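Side-chain contacts in cyanuric acid amidohydrolase (Azorhizobium caulinodans, PDB 4NQ3), which hydrolyses the s-triazine ring of cyanuric acid, opening it to carboxybiuret, which loses carbon dioxide spontaneously to leave biuret: residues Gly292-Gly296 with Lys297-Met301; Gly323-His327 with Thr328-Val332. All coordinates share one frame; numbering follows the deposited sequence.

Overall arrangement
Both contacts are local, made within continuous runs of the third repeating unit, and their centres lie about 23 Å apart with about 11 Å between nearest atoms. Interaction 1 is the more peripheral, centred about 25 Å from the middle of the chain: a short two-stranded hairpin, largely backbone-bonded, whose Arg295, Lys297 and Arg298 reach a second subunit. Interaction 2, about 16 Å from the middle, is buried and joins the end of helix 309-325 to strand 331-334 through one histidine and a small apolar contact. They share no element, although strand 297-298 precedes that helix in the chain. Both touch the second subunit, where Arg295 of one copy bonds to Gly326 O of the other.

Interaction 1 of 2, residues Gly292-Gly296 with Lys297-Met301; sequences GRIRG and KRHTM
His299 reaches Gly292 because its CG sits between the backbone N and the carbonyl carbon (chi1 67°), which swings the imidazole back over the Gly292 peptide, just ahead of strand 293-294. Gly292 O then lies 3.4 Å above the ring plane, off-centre and nearer the ring's periphery, while the CE methyl of the selenomethionine at Met301 covers the opposite face over its centre. The ring is also fixed in rotation: Met301 N donates to His299 ND1 at 3.1 Å, approaching in the ring plane, and NE2 is bonded to the backbone O of Ser289. With ND1 accepting, NE2 probably carries the proton.

The backbone pairing continues from this ring into the hairpin. His299 N donates to Gly292 O over 2.8 Å, and Ile294 N to Lys297 O over 2.7 Å. The return bond, Lys297 N to Ile294 O at 3.0 Å, arrives well above the carbonyl plane. Together they define a tight antiparallel beta hairpin, strand 293-294 with strand 297-298, reversed by a type I' turn from Ile294 to Lys297; the positive phi values of Arg295 and Gly296 are those of this turn.

On the face carrying Arg293 and Arg298, the Arg293 chain, extended from CG to NE, carries its guanidinium to the turn, where NH1 bonds to Gly296 O at 2.9 Å, with the acceptor 17° out of the guanidinium plane. On the other face, Ile294 runs at about a right angle to both His299 and Met301: its CG1 lies 3.9 Å from His299 CD2, and its CD1 meets Met301 CE. Lys297 lays CB and CG beside Ile294 O, then bends outward to a salt bridge with Glu278 of the second subunit, while Arg298 pairs with Glu42 of that same subunit.

Interaction 2 of 2, residues Gly323-His327 with Thr328-Val332; sequences GVVGH and TEIYV
The His327 ring meets Glu329 at the end of a short path that starts at its CB and bends forward along the chain rather than back toward the helix: chi1 of 69° tucks the ring over its own backbone. With chi2 at 99°, ND1 faces the backbone of Glu329 and accepts a hydrogen bond from Glu329 N at 3.1 Å. The bond is bent, 139° at the hydrogen, and its donor is tilted from the ring plane. Glu329 CB lies at the ring edge, 3.7 Å from ND1. Further round, CE1 comes within 3.3 Å of Glu329 O and within 3.9 Å of Ile330 CG2. The tip, NE2, is bonded to the backbone O of Thr280. Both ring nitrogens are thus engaged, ND1 as acceptor and NE2 toward a carbonyl, which is consistent with a neutral ring protonated at NE2.

The histidine sits in the connection between helix 309-325 and strand 331-334, within this chain an outermost strand of the third unit's four-stranded mixed sheet. Gly326, the first residue beyond the helix, has positive phi, and Glu329 centres an inverse gamma turn, closed by a weak bond of 3.0 Å from Ile330 N to Thr328 O.

Beyond the ring, Val325 CG1 and Ile330 CG2 meet at 4.1 Å as their side chains run antiparallel alongside one another; both residues also pack on Val282 of strand 281-286. Glu329 extends away from the histidine to a salt bridge with Arg8, and a bound magnesium ion lies about 3 Å from the Glu329 side chain. Lys297 of the second subunit packs on His327 and Thr328.

Interaction 1 of 2, residues Gly292-Gly296 with Lys297-Met301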
ATOM      1  N   GLY A 292      -5.216 -20.921   4.071  1.00 48.32           N
ATOM      2  CA  GLY A 292      -6.013 -19.874   3.476  1.00 41.89           C
ATOM      3  C   GLY A 292      -7.377 -19.778   4.116  1.00 38.49           C
ATOM      4  O   GLY A 292      -8.207 -18.982   3.675  1.00 41.56           O
ATOM      5  N   ARG A 293      -7.589 -20.532   5.193  1.00 38.87           N
ATOM      6  CA  ARG A 293      -8.888 -20.535   5.869  1.00 47.05           C
ATOM      7  C   ARG A 293      -8.753 -20.347   7.375  1.00 44.25           C
ATOM      8  O   ARG A 293      -7.748 -20.734   7.968  1.00 42.30           O
ATOM      9  CB  ARG A 293      -9.656 -21.848   5.597  1.00 55.69           C
ATOM     10  CG  ARG A 293      -9.709 -22.297   4.138  1.00 60.77           C
ATOM     11  CD  ARG A 293     -10.677 -23.463   3.917  1.00 67.81           C
ATOM     12  NE  ARG A 293     -10.953 -23.677   2.486  1.00 79.10           N
ATOM     13  CZ  ARG A 293     -12.050 -23.257   1.837  1.00 81.09           C
ATOM     14  NH1 ARG A 293     -13.021 -22.603   2.476  1.00 76.52           N
ATOM     15  NH2 ARG A 293     -12.186 -23.502   0.536  1.00 82.53           N
ATOM     16  N   ILE A 294      -9.773 -19.740   7.982  1.00 46.62           N
ATOM     17  CA  ILE A 294      -9.940 -19.766   9.430  1.00 46.76           C
ATOM     18  C   ILE A 294     -11.279 -20.437   9.765  1.00 49.11           C
ATOM     19  O   ILE A 294     -12.354 -19.924   9.405  1.00 47.81           O
ATOM     20  CB  ILE A 294      -9.885 -18.354  10.042  1.00 37.23           C
ATOM     21  CG1 ILE A 294      -8.581 -17.663   9.629  1.00 37.18           C
ATOM     22  CG2 ILE A 294     -10.058 -18.420  11.561  1.00 37.51           C
ATOM     23  CD1 ILE A 294      -8.430 -16.256  10.145  1.00 36.15           C
ATOM     24  N   ARG A 295     -11.191 -21.582  10.450  1.00 49.64           N
ATOM     25  CA  ARG A 295     -12.349 -22.391  10.859  1.00 40.29           C
ATOM     26  C   ARG A 295     -13.304 -22.646   9.693  1.00 45.61           C
ATOM     27  O   ARG A 295     -14.518 -22.509   9.828  1.00 49.93           O
ATOM     28  CB  ARG A 295     -13.073 -21.725  12.035  1.00 40.45           C
ATOM     29  CG  ARG A 295     -12.162 -21.514  13.246  1.00 40.16           C
ATOM     30  CD  ARG A 295     -12.888 -21.011  14.477  1.00 40.72           C
ATOM     31  NE  ARG A 295     -11.985 -20.840  15.612  1.00 47.76           N
ATOM     32  CZ  ARG A 295     -12.324 -20.283  16.778  1.00 50.31           C
ATOM     33  NH1 ARG A 295     -13.558 -19.825  16.953  1.00 52.28           N
ATOM     34  NH2 ARG A 295     -11.429 -20.168  17.768  1.00 46.98           N
ATOM     35  N   GLY A 296     -12.719 -23.042   8.562  1.00 40.93           N
ATOM     36  CA  GLY A 296     -13.425 -23.390   7.347  1.00 41.78           C
ATOM     37  C   GLY A 296     -13.655 -22.231   6.391  1.00 61.91           C
ATOM     38  O   GLY A 296     -13.871 -22.451   5.195  1.00 59.45           O
ATOM     39  N   LYS A 297     -13.575 -21.001   6.900  1.00 59.36           N
ATOM     40  CA  LYS A 297     -13.947 -19.804   6.135  1.00 54.48           C
ATOM     41  C   LYS A 297     -12.701 -19.214   5.489  1.00 48.88           C
ATOM     42  O   LYS A 297     -11.688 -19.056   6.162  1.00 50.88           O
ATOM     43  CB  LYS A 297     -14.604 -18.766   7.050  1.00 55.03           C
ATOM     44  CG  LYS A 297     -15.729 -19.319   7.925  1.00 60.86           C
ATOM     45  CD  LYS A 297     -16.917 -19.827   7.114  1.00 61.02           C
ATOM     46  CE  LYS A 297     -17.990 -20.448   8.016  1.00 60.20           C
ATOM     47  NZ  LYS A 297     -18.564 -19.474   9.004  1.00 61.14           N
ATOM     48  N   ARG A 298     -12.750 -18.905   4.198  1.00 40.28           N
ATOM     49  CA  ARG A 298     -11.547 -18.430   3.518  1.00 43.37           C
ATOM     50  C   ARG A 298     -11.191 -17.037   3.993  1.00 46.26           C
ATOM     51  O   ARG A 298     -12.061 -16.283   4.420  1.00 53.02           O
ATOM     52  CB  ARG A 298     -11.703 -18.436   1.995  1.00 41.42           C
ATOM     53  CG  ARG A 298     -12.234 -17.137   1.382  1.00 43.07           C
ATOM     54  CD  ARG A 298     -12.580 -17.319  -0.107  1.00 44.06           C
ATOM     55  NE  ARG A 298     -11.703 -16.527  -0.958  1.00 49.29           N
ATOM     56  CZ  ARG A 298     -12.049 -15.382  -1.544  1.00 60.26           C
ATOM     57  NH1 ARG A 298     -11.169 -14.726  -2.299  1.00 58.27           N
ATOM     58  NH2 ARG A 298     -13.275 -14.893  -1.389  1.00 65.12           N
ATOM     59  N   HIS A 299      -9.901 -16.727   3.983  1.00 40.09           N
ATOM     60  CA  HIS A 299      -9.453 -15.372   4.253  1.00 41.24           C
ATOM     61  C   HIS A 299      -8.611 -14.946   3.070  1.00 41.75           C
ATOM     62  O   HIS A 299      -8.212 -15.787   2.267  1.00 43.35           O
ATOM     63  CB  HIS A 299      -8.658 -15.299   5.558  1.00 41.85           C
ATOM     64  CG  HIS A 299      -7.353 -16.029   5.508  1.00 40.70           C
ATOM     65  ND1 HIS A 299      -6.314 -15.641   4.686  1.00 40.24           N
ATOM     66  CD2 HIS A 299      -6.919 -17.125   6.173  1.00 41.20           C
ATOM     67  CE1 HIS A 299      -5.294 -16.467   4.851  1.00 41.08           C
ATOM     68  NE2 HIS A 299      -5.635 -17.376   5.747  1.00 41.86           N
ATOM     69  N   THR A 300      -8.301 -13.660   2.976  1.00 37.29           N
ATOM     70  CA  THR A 300      -7.626 -13.154   1.789  1.00 42.79           C
ATOM     71  C   THR A 300      -6.214 -12.645   2.063  1.00 43.30           C
ATOM     72  O   THR A 300      -5.650 -11.927   1.235  1.00 41.25           O
ATOM     73  CB  THR A 300      -8.418 -12.001   1.154  1.00 42.47           C
ATOM     74  OG1 THR A 300      -8.381 -10.874   2.034  1.00 38.09           O
ATOM     75  CG2 THR A 300      -9.874 -12.397   0.895  1.00 41.61           C
HETATM   76  N   MSE A 301      -5.644 -13.016   3.212  1.00 51.15           N
HETATM   77  CA  MSE A 301      -4.374 -12.438   3.669  1.00 35.88           C
HETATM   78  C   MSE A 301      -3.181 -12.854   2.822  1.00 41.74           C
HETATM   79  O   MSE A 301      -2.221 -12.085   2.673  1.00 52.18           O
HETATM   80  CB  MSE A 301      -4.113 -12.807   5.124  1.00 35.41           C
HETATM   81  CG  MSE A 301      -5.083 -12.177   6.077  1.00 35.18           C
HETATM   82 SE   MSE A 301      -4.675 -12.598   7.917  0.61 34.94          SE
HETATM   83  CE  MSE A 301      -5.371 -14.415   8.048  1.00 35.21           C
TER

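Interaction 2 of 2, residues Gly323-His327 with Thr328-Val332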
ATOM      1  N   GLY A 323      -9.872  -6.615  22.353  1.00 43.75           N
ATOM      2  CA  GLY A 323     -11.262  -6.783  22.738  1.00 49.74           C
ATOM      3  C   GLY A 323     -11.427  -7.528  24.055  1.00 51.65           C
ATOM      4  O   GLY A 323     -12.451  -7.396  24.735  1.00 59.02           O
ATOM      5  N   VAL A 324     -10.416  -8.305  24.420  1.00 45.92           N
ATOM      6  CA  VAL A 324     -10.477  -9.129  25.615  1.00 40.76           C
ATOM      7  C   VAL A 324      -9.848  -8.395  26.772  1.00 47.08           C
ATOM      8  O   VAL A 324     -10.342  -8.415  27.900  1.00 56.50           O
ATOM      9  CB  VAL A 324      -9.749 -10.482  25.423  1.00 44.13           C
ATOM     10  CG1 VAL A 324      -9.632 -11.219  26.743  1.00 31.28           C
ATOM     11  CG2 VAL A 324     -10.467 -11.340  24.368  1.00 44.42           C
ATOM     12  N   VAL A 325      -8.734  -7.748  26.491  1.00 45.18           N
ATOM     13  CA  VAL A 325      -7.932  -7.209  27.565  1.00 46.11           C
ATOM     14  C   VAL A 325      -8.292  -5.733  27.795  1.00 45.24           C
ATOM     15  O   VAL A 325      -7.901  -5.143  28.792  1.00 50.24           O
ATOM     16  CB  VAL A 325      -6.424  -7.418  27.257  1.00 37.27           C
ATOM     17  CG1 VAL A 325      -5.996  -6.553  26.105  1.00 39.06           C
ATOM     18  CG2 VAL A 325      -5.579  -7.140  28.465  1.00 38.88           C
ATOM     19  N   GLY A 326      -9.081  -5.148  26.897  1.00 40.81           N
ATOM     20  CA  GLY A 326      -9.612  -3.814  27.137  1.00 41.52           C
ATOM     21  C   GLY A 326      -8.771  -2.583  26.817  1.00 41.63           C
ATOM     22  O   GLY A 326      -9.173  -1.457  27.109  1.00 41.67           O
ATOM     23  N   HIS A 327      -7.597  -2.782  26.229  1.00 43.68           N
ATOM     24  CA  HIS A 327      -6.760  -1.664  25.802  1.00 35.35           C
ATOM     25  C   HIS A 327      -5.923  -2.034  24.602  1.00 33.39           C
ATOM     26  O   HIS A 327      -5.910  -3.186  24.182  1.00 32.66           O
ATOM     27  CB  HIS A 327      -5.865  -1.190  26.932  1.00 33.02           C
ATOM     28  CG  HIS A 327      -4.786  -2.155  27.301  1.00 35.81           C
ATOM     29  ND1 HIS A 327      -3.491  -2.031  26.846  1.00 37.82           N
ATOM     30  CD2 HIS A 327      -4.800  -3.240  28.114  1.00 40.18           C
ATOM     31  CE1 HIS A 327      -2.754  -3.006  27.356  1.00 39.66           C
ATOM     32  NE2 HIS A 327      -3.526  -3.752  28.129  1.00 41.55           N
ATOM     33  N   THR A 328      -5.243  -1.051  24.029  1.00 35.47           N
ATOM     34  CA  THR A 328      -4.575  -1.272  22.758  1.00 31.66           C
ATOM     35  C   THR A 328      -3.067  -1.199  22.848  1.00 33.15           C
ATOM     36  O   THR A 328      -2.385  -1.280  21.834  1.00 35.42           O
ATOM     37  CB  THR A 328      -5.041  -0.276  21.731  1.00 29.37           C
ATOM     38  OG1 THR A 328      -4.765   1.034  22.227  1.00 27.12           O
ATOM     39  CG2 THR A 328      -6.537  -0.446  21.487  1.00 27.44           C
ATOM     40  N   GLU A 329      -2.537  -1.044  24.054  1.00 32.81           N
ATOM     41  CA  GLU A 329      -1.087  -0.984  24.215  1.00 30.67           C
ATOM     42  C   GLU A 329      -0.553  -2.411  24.383  1.00 24.49           C
ATOM     43  O   GLU A 329      -0.041  -2.764  25.432  1.00 27.50           O
ATOM     44  CB  GLU A 329      -0.695  -0.111  25.415  1.00 30.53           C
ATOM     45  CG  GLU A 329       0.468   0.857  25.194  1.00 31.21           C
ATOM     46  CD  GLU A 329       0.571   1.890  26.319  1.00 44.17           C
ATOM     47  OE1 GLU A 329       0.665   1.467  27.491  1.00 50.81           O
ATOM     48  OE2 GLU A 329       0.526   3.118  26.049  1.00 48.53           O
ATOM     49  N   ILE A 330      -0.728  -3.239  23.358  1.00 26.49           N
ATOM     50  CA  ILE A 330      -0.266  -4.631  23.387  1.00 28.64           C
ATOM     51  C   ILE A 330       0.796  -4.932  22.320  1.00 29.40           C
ATOM     52  O   ILE A 330       0.808  -4.328  21.247  1.00 36.28           O
ATOM     53  CB  ILE A 330      -1.454  -5.601  23.220  1.00 27.81           C
ATOM     54  CG1 ILE A 330      -2.160  -5.347  21.911  1.00 25.69           C
ATOM     55  CG2 ILE A 330      -2.510  -5.358  24.272  1.00 25.13           C
ATOM     56  CD1 ILE A 330      -3.525  -5.942  21.930  1.00 29.22           C
ATOM     57  N   TYR A 331       1.667  -5.892  22.610  1.00 31.52           N
ATOM     58  CA  TYR A 331       2.759  -6.250  21.708  1.00 26.70           C
ATOM     59  C   TYR A 331       2.320  -7.427  20.843  1.00 22.12           C
ATOM     60  O   TYR A 331       2.231  -8.549  21.309  1.00 35.60           O
ATOM     61  CB  TYR A 331       4.042  -6.570  22.511  1.00 21.91           C
ATOM     62  CG  TYR A 331       5.212  -7.062  21.667  1.00 28.13           C
ATOM     63  CD1 TYR A 331       5.241  -8.361  21.188  1.00 30.59           C
ATOM     64  CD2 TYR A 331       6.291  -6.238  21.359  1.00 26.22           C
ATOM     65  CE1 TYR A 331       6.283  -8.830  20.420  1.00 31.63           C
ATOM     66  CE2 TYR A 331       7.353  -6.706  20.584  1.00 26.35           C
ATOM     67  CZ  TYR A 331       7.334  -8.011  20.116  1.00 30.32           C
ATOM     68  OH  TYR A 331       8.352  -8.538  19.337  1.00 40.78           O
ATOM     69  N   VAL A 332       1.980  -7.151  19.594  1.00 31.43           N
ATOM     70  CA  VAL A 332       1.596  -8.185  18.635  1.00 24.20           C
ATOM     71  C   VAL A 332       2.536  -8.194  17.449  1.00 22.09           C
ATOM     72  O   VAL A 332       2.754  -7.178  16.818  1.00 22.39           O
ATOM     73  CB  VAL A 332       0.184  -7.972  18.111  1.00 22.66           C
ATOM     74  CG1 VAL A 332      -0.180  -9.068  17.125  1.00 23.04           C
ATOM     75  CG2 VAL A 332      -0.789  -7.921  19.264  1.00 29.19           C
TER